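Local coordinates for CupA (Streptococcus pneumoniae, PDB 4F2E), which binds Cu(I) through a cupredoxin-type domain and acts as a copper chaperone, probably passing the metal on as part of copper resistance, at residues A[32-46]-A[64-78]. Residues are numbered along the deposited sequence; the frame is centred on the assembly and turned at random.
Sequences KKSVPARIVFDRKDP and LPMGEEYVVEITPEQ
I39 and V72 face each other as a hydrogen-bonded antiparallel pair, their N-H...O bonds running both ways at 2.9 Å between I39 N and V72 O and between V72 N and I39 O. F41 and Y70 repeat this pattern; at A37 and I74 the bond from I74 N is weak. The short strand axes run at 154° to each other, twisted away from exact antiparallelism as in a cupredoxin β-sandwich, where 37-43 lies between 69-74 and 13-20.

Apolar contacts line the inward face. The F41 ring meets the V72 branch that stands beside the backbone N of V72, with F41 CE1 3.7 Å from V72 CG2, while I39 CD1 reaches I74 CD1 at 4.0 Å. M95 and F55 of the facing strands close over I39.

Polar side chains bind at both ends. R43, extended from CG to NE with CG anti to its backbone N, brings NH1 almost in line with the C=O of L64 (C=O...N 169°; R43 NH1 to L64 O 2.7 Å), although the N-H itself is bent, while R43 NE donates to D45 O (2.8 Å); both acceptors lie close to the guanidinium plane, fixing its rotation. D51 salt-bridges NH2, and a bound copper(I) ion lies about 9 Å from the R43 side chain. At the far end S34 OG donates to E77 OE1 (2.6 Å) on its syn side, 32° out of the carboxylate plane, and a water links S34 O to E77 OE2.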
loop_
_atom_site.group_PDB
_atom_site.type_symbol
_atom_site.label_atom_id
_atom_site.label_comp_id
_atom_site.label_asym_id
_atom_site.label_seq_id
_atom_site.Cartn_x
_atom_site.Cartn_y
_atom_site.Cartn_z
ATOM N N LYS A 32 -8.073 -6.449 -6.648
ATOM C CA LYS A 32 -8.524 -7.163 -7.834
ATOM C C LYS A 32 -7.531 -6.997 -8.979
ATOM O O LYS A 32 -7.073 -5.889 -9.268
ATOM C CB LYS A 32 -9.896 -6.663 -8.288
ATOM C CG LYS A 32 -11.068 -7.153 -7.459
ATOM C CD LYS A 32 -12.379 -6.817 -8.156
ATOM C CE LYS A 32 -13.579 -7.290 -7.352
ATOM N NZ LYS A 32 -13.585 -8.769 -7.184
ATOM N N LYS A 33 -7.215 -8.106 -9.636
ATOM C CA LYS A 33 -6.326 -8.083 -10.786
ATOM C C LYS A 33 -6.855 -7.157 -11.885
ATOM O O LYS A 33 -8.055 -7.138 -12.172
ATOM C CB LYS A 33 -6.141 -9.505 -11.324
ATOM C CG LYS A 33 -5.262 -9.605 -12.554
ATOM C CD LYS A 33 -5.165 -11.049 -13.032
ATOM C CE LYS A 33 -4.615 -11.131 -14.446
ATOM N NZ LYS A 33 -4.521 -12.539 -14.927
ATOM N N SER A 34 -5.950 -6.374 -12.472
ATOM C CA SER A 34 -6.234 -5.579 -13.672
ATOM C C SER A 34 -7.028 -4.291 -13.445
ATOM O O SER A 34 -7.356 -3.588 -14.402
ATOM C CB SER A 34 -6.926 -6.432 -14.738
ATOM O OG SER A 34 -6.133 -7.551 -15.093
ATOM N N VAL A 35 -7.335 -3.978 -12.194
ATOM C CA VAL A 35 -8.066 -2.755 -11.883
ATOM C C VAL A 35 -7.116 -1.705 -11.315
ATOM O O VAL A 35 -6.422 -1.965 -10.334
ATOM C CB VAL A 35 -9.198 -3.022 -10.875
ATOM C CG1 VAL A 35 -9.910 -1.730 -10.525
ATOM C CG2 VAL A 35 -10.183 -4.036 -11.438
ATOM N N PRO A 36 -7.070 -0.517 -11.936
ATOM C CA PRO A 36 -6.187 0.546 -11.439
ATOM C C PRO A 36 -6.417 0.793 -9.953
ATOM O O PRO A 36 -7.566 0.887 -9.521
ATOM C CB PRO A 36 -6.612 1.763 -12.262
ATOM C CG PRO A 36 -7.148 1.179 -13.530
ATOM C CD PRO A 36 -7.833 -0.094 -13.123
ATOM N N ALA A 37 -5.340 0.889 -9.183
ATOM C CA ALA A 37 -5.451 0.966 -7.731
ATOM C C ALA A 37 -4.906 2.262 -7.149
ATOM O O ALA A 37 -3.925 2.824 -7.641
ATOM C CB ALA A 37 -4.760 -0.232 -7.084
ATOM N N ARG A 38 -5.578 2.723 -6.099
ATOM C CA ARG A 38 -5.127 3.828 -5.270
ATOM C C ARG A 38 -4.911 3.279 -3.871
ATOM O O ARG A 38 -5.861 2.845 -3.214
ATOM C CB ARG A 38 -6.189 4.927 -5.214
ATOM C CG ARG A 38 -6.335 5.744 -6.483
ATOM C CD ARG A 38 -7.596 6.600 -6.444
ATOM N NE ARG A 38 -7.778 7.282 -5.164
ATOM C CZ ARG A 38 -7.162 8.404 -4.811
ATOM N NH1 ARG A 38 -6.302 8.980 -5.640
ATOM N NH2 ARG A 38 -7.399 8.950 -3.624
ATOM N N ILE A 39 -3.663 3.275 -3.423
ATOM C CA ILE A 39 -3.348 2.867 -2.066
ATOM C C ILE A 39 -2.963 4.133 -1.319
ATOM O O ILE A 39 -1.893 4.701 -1.539
ATOM C CB ILE A 39 -2.225 1.815 -2.038
ATOM C CG1 ILE A 39 -2.548 0.686 -3.023
ATOM C CG2 ILE A 39 -2.046 1.261 -0.632
ATOM C CD1 ILE A 39 -1.433 -0.322 -3.203
ATOM N N VAL A 40 -3.871 4.591 -0.465
ATOM C CA VAL A 40 -3.755 5.900 0.150
ATOM C C VAL A 40 -3.102 5.791 1.519
ATOM O O VAL A 40 -3.713 5.297 2.469
ATOM C CB VAL A 40 -5.136 6.559 0.293
ATOM C CG1 VAL A 40 -4.993 7.983 0.812
ATOM C CG2 VAL A 40 -5.865 6.542 -1.045
ATOM N N PHE A 41 -1.860 6.253 1.616
ATOM C CA PHE A 41 -1.129 6.214 2.873
ATOM C C PHE A 41 -1.332 7.499 3.651
ATOM O O PHE A 41 -0.972 8.583 3.186
ATOM C CB PHE A 41 0.359 5.963 2.627
ATOM C CG PHE A 41 0.658 4.571 2.160
ATOM C CD1 PHE A 41 0.571 4.242 0.816
ATOM C CD2 PHE A 41 1.009 3.582 3.066
ATOM C CE1 PHE A 41 0.833 2.959 0.385
ATOM C CE2 PHE A 41 1.272 2.294 2.638
ATOM C CZ PHE A 41 1.185 1.982 1.299
ATOM N N ASP A 42 -1.914 7.373 4.837
ATOM C CA ASP A 42 -2.134 8.519 5.703
ATOM C C ASP A 42 -1.106 8.453 6.819
ATOM O O ASP A 42 -1.194 7.590 7.695
ATOM C CB ASP A 42 -3.551 8.478 6.270
ATOM C CG ASP A 42 -3.897 9.715 7.067
ATOM O OD1 ASP A 42 -3.235 10.754 6.868
ATOM O OD2 ASP A 42 -4.834 9.648 7.887
ATOM N N ARG A 43 -0.122 9.347 6.783
ATOM C CA ARG A 43 1.001 9.248 7.708
ATOM C C ARG A 43 0.756 9.986 9.017
ATOM O O ARG A 43 0.558 11.202 9.031
ATOM C CB ARG A 43 2.306 9.729 7.075
ATOM C CG ARG A 43 3.479 9.535 8.014
ATOM C CD ARG A 43 4.800 9.935 7.413
ATOM N NE ARG A 43 5.870 9.741 8.387
ATOM C CZ ARG A 43 7.132 10.102 8.199
ATOM N NH1 ARG A 43 7.494 10.690 7.068
ATOM N NH2 ARG A 43 8.035 9.876 9.147
ATOM N N LYS A 44 0.792 9.237 10.116
ATOM C CA LYS A 44 0.516 9.788 11.436
ATOM C C LYS A 44 1.672 9.564 12.410
ATOM O O LYS A 44 1.606 9.977 13.566
ATOM C CB LYS A 44 -0.770 9.184 11.997
ATOM C CG LYS A 44 -2.003 9.511 11.169
ATOM C CD LYS A 44 -3.248 8.853 11.736
ATOM C CE LYS A 44 -4.485 9.259 10.954
ATOM N NZ LYS A 44 -5.711 8.605 11.486
ATOM N N ASP A 45 2.730 8.917 11.932
ATOM C CA ASP A 45 3.885 8.588 12.761
ATOM C C ASP A 45 5.125 9.273 12.185
ATOM O O ASP A 45 5.527 8.984 11.060
ATOM C CB ASP A 45 4.068 7.068 12.786
ATOM C CG ASP A 45 5.170 6.614 13.726
ATOM O OD1 ASP A 45 6.097 7.400 14.011
ATOM O OD2 ASP A 45 5.107 5.448 14.169
ATOM N N PRO A 46 5.736 10.188 12.955
ATOM C CA PRO A 46 6.842 11.006 12.443
ATOM C C PRO A 46 8.205 10.311 12.475
ATOM O O PRO A 46 9.204 10.927 12.107
ATOM C CB PRO A 46 6.852 12.199 13.402
ATOM C CG PRO A 46 6.399 11.617 14.688
ATOM C CD PRO A 46 5.360 10.576 14.326
ATOM N N LEU A 64 6.837 9.803 2.100
ATOM C CA LEU A 64 5.537 10.030 2.717
ATOM C C LEU A 64 5.622 11.247 3.624
ATOM O O LEU A 64 6.301 11.205 4.646
ATOM C CB LEU A 64 5.122 8.825 3.558
ATOM C CG LEU A 64 4.889 7.482 2.873
ATOM C CD1 LEU A 64 4.407 6.492 3.922
ATOM C CD2 LEU A 64 3.881 7.605 1.748
ATOM N N PRO A 65 4.935 12.338 3.259
ATOM C CA PRO A 65 4.980 13.529 4.116
ATOM C C PRO A 65 4.225 13.303 5.424
ATOM O O PRO A 65 3.117 12.767 5.417
ATOM C CB PRO A 65 4.270 14.596 3.273
ATOM C CG PRO A 65 4.310 14.076 1.866
ATOM C CD PRO A 65 4.213 12.589 2.002
ATOM N N MET A 66 4.828 13.705 6.538
ATOM C CA MET A 66 4.188 13.572 7.841
ATOM C C MET A 66 2.879 14.358 7.910
ATOM O O MET A 66 2.798 15.500 7.448
ATOM C CB MET A 66 5.134 14.033 8.952
ATOM C CG MET A 66 4.502 14.054 10.334
ATOM S SD MET A 66 3.920 12.433 10.868
ATOM C CE MET A 66 2.919 12.891 12.278
ATOM N N GLY A 67 1.854 13.735 8.482
ATOM C CA GLY A 67 0.579 14.394 8.698
ATOM C C GLY A 67 -0.229 14.595 7.433
ATOM O O GLY A 67 -1.208 15.340 7.426
ATOM N N GLU A 68 0.178 13.928 6.360
ATOM C CA GLU A 68 -0.510 14.069 5.082
ATOM C C GLU A 68 -0.796 12.729 4.418
ATOM O O GLU A 68 -0.267 11.688 4.821
ATOM C CB GLU A 68 0.299 14.958 4.135
ATOM C CG GLU A 68 0.501 16.373 4.653
ATOM C CD GLU A 68 1.290 17.241 3.694
ATOM O OE1 GLU A 68 1.741 16.723 2.651
ATOM O OE2 GLU A 68 1.454 18.444 3.984
ATOM N N GLU A 69 -1.650 12.768 3.401
ATOM C CA GLU A 69 -1.940 11.597 2.591
ATOM C C GLU A 69 -1.002 11.557 1.399
ATOM O O GLU A 69 -0.662 12.591 0.820
ATOM C CB GLU A 69 -3.380 11.630 2.079
ATOM C CG GLU A 69 -4.442 11.367 3.123
ATOM C CD GLU A 69 -5.832 11.325 2.518
ATOM O OE1 GLU A 69 -6.816 11.257 3.283
ATOM O OE2 GLU A 69 -5.938 11.359 1.271
ATOM N N TYR A 70 -0.586 10.356 1.029
ATOM C CA TYR A 70 0.149 10.161 -0.207
ATOM C C TYR A 70 -0.380 8.918 -0.893
ATOM O O TYR A 70 -0.511 7.871 -0.266
ATOM C CB TYR A 70 1.645 10.013 0.050
ATOM C CG TYR A 70 2.412 9.768 -1.222
ATOM C CD1 TYR A 70 2.867 10.830 -1.990
ATOM C CD2 TYR A 70 2.655 8.479 -1.671
ATOM C CE1 TYR A 70 3.556 10.616 -3.161
ATOM C CE2 TYR A 70 3.348 8.253 -2.847
ATOM C CZ TYR A 70 3.796 9.329 -3.586
ATOM O OH TYR A 70 4.487 9.123 -4.759
ATOM N N VAL A 71 -0.676 9.029 -2.182
ATOM C CA VAL A 71 -1.291 7.928 -2.911
ATOM C C VAL A 71 -0.305 7.180 -3.793
ATOM O O VAL A 71 0.310 7.756 -4.692
ATOM C CB VAL A 71 -2.467 8.411 -3.780
ATOM C CG1 VAL A 71 -3.136 7.226 -4.467
ATOM C CG2 VAL A 71 -3.472 9.164 -2.930
ATOM N N VAL A 72 -0.160 5.888 -3.524
ATOM C CA VAL A 72 0.568 5.001 -4.412
ATOM C C VAL A 72 -0.405 4.480 -5.460
ATOM O O VAL A 72 -1.444 3.905 -5.131
ATOM C CB VAL A 72 1.186 3.820 -3.643
ATOM C CG1 VAL A 72 1.700 2.764 -4.608
ATOM C CG2 VAL A 72 2.303 4.307 -2.735
ATOM N N GLU A 73 -0.085 4.705 -6.728
ATOM C CA GLU A 73 -0.927 4.219 -7.810
ATOM C C GLU A 73 -0.228 3.111 -8.579
ATOM O O GLU A 73 0.889 3.289 -9.066
ATOM C CB GLU A 73 -1.321 5.359 -8.745
ATOM C CG GLU A 73 -2.106 6.454 -8.043
ATOM C CD GLU A 73 -2.530 7.557 -8.981
ATOM O OE1 GLU A 73 -1.801 8.567 -9.074
ATOM O OE2 GLU A 73 -3.592 7.416 -9.622
ATOM N N ILE A 74 -0.887 1.961 -8.656
ATOM C CA ILE A 74 -0.393 0.828 -9.425
ATOM C C ILE A 74 -1.573 0.154 -10.107
ATOM O O ILE A 74 -2.712 0.305 -9.674
ATOM C CB ILE A 74 0.327 -0.209 -8.529
ATOM C CG1 ILE A 74 -0.611 -0.724 -7.434
ATOM C CG2 ILE A 74 1.589 0.385 -7.916
ATOM C CD1 ILE A 74 -0.023 -1.852 -6.604
ATOM N N THR A 75 -1.303 -0.578 -11.181
ATOM C CA THR A 75 -2.328 -1.402 -11.812
ATOM C C THR A 75 -1.803 -2.829 -11.899
ATOM O O THR A 75 -1.072 -3.172 -12.828
ATOM C CB THR A 75 -2.705 -0.887 -13.215
ATOM O OG1 THR A 75 -3.178 0.463 -13.118
ATOM C CG2 THR A 75 -3.798 -1.758 -13.829
ATOM N N PRO A 76 -2.163 -3.664 -10.916
ATOM C CA PRO A 76 -1.600 -5.015 -10.832
ATOM C C PRO A 76 -2.219 -5.966 -11.852
ATOM O O PRO A 76 -3.369 -6.370 -11.695
ATOM C CB PRO A 76 -1.958 -5.448 -9.411
ATOM C CG PRO A 76 -3.217 -4.703 -9.102
ATOM C CD PRO A 76 -3.095 -3.377 -9.810
ATOM N N GLU A 77 -1.453 -6.321 -12.877
ATOM C CA GLU A 77 -1.957 -7.171 -13.952
ATOM C C GLU A 77 -1.686 -8.648 -13.708
ATOM O O GLU A 77 -2.077 -9.500 -14.504
ATOM C CB GLU A 77 -1.353 -6.755 -15.293
ATOM C CG GLU A 77 -1.868 -5.430 -15.816
ATOM C CD GLU A 77 -3.352 -5.464 -16.122
ATOM O OE1 GLU A 77 -3.930 -6.573 -16.154
ATOM O OE2 GLU A 77 -3.942 -4.384 -16.331
ATOM N N GLN A 78 -1.011 -8.947 -12.605
ATOM C CA GLN A 78 -0.653 -10.316 -12.281
ATOM C C GLN A 78 -1.144 -10.687 -10.883
ATOM O O GLN A 78 -0.915 -9.952 -9.921
ATOM C CB GLN A 78 0.864 -10.477 -12.375
ATOM C CG GLN A 78 1.389 -11.836 -11.987
ATOM C CD GLN A 78 2.895 -11.832 -11.827
ATOM O OE1 GLN A 78 3.630 -11.396 -12.719
ATOM N NE2 GLN A 78 3.364 -12.302 -10.678
HETATM O O HOH W 1 -6.037 -2.896 -16.640
HETATM O O HOH W 2 -4.238 4.167 -10.146
#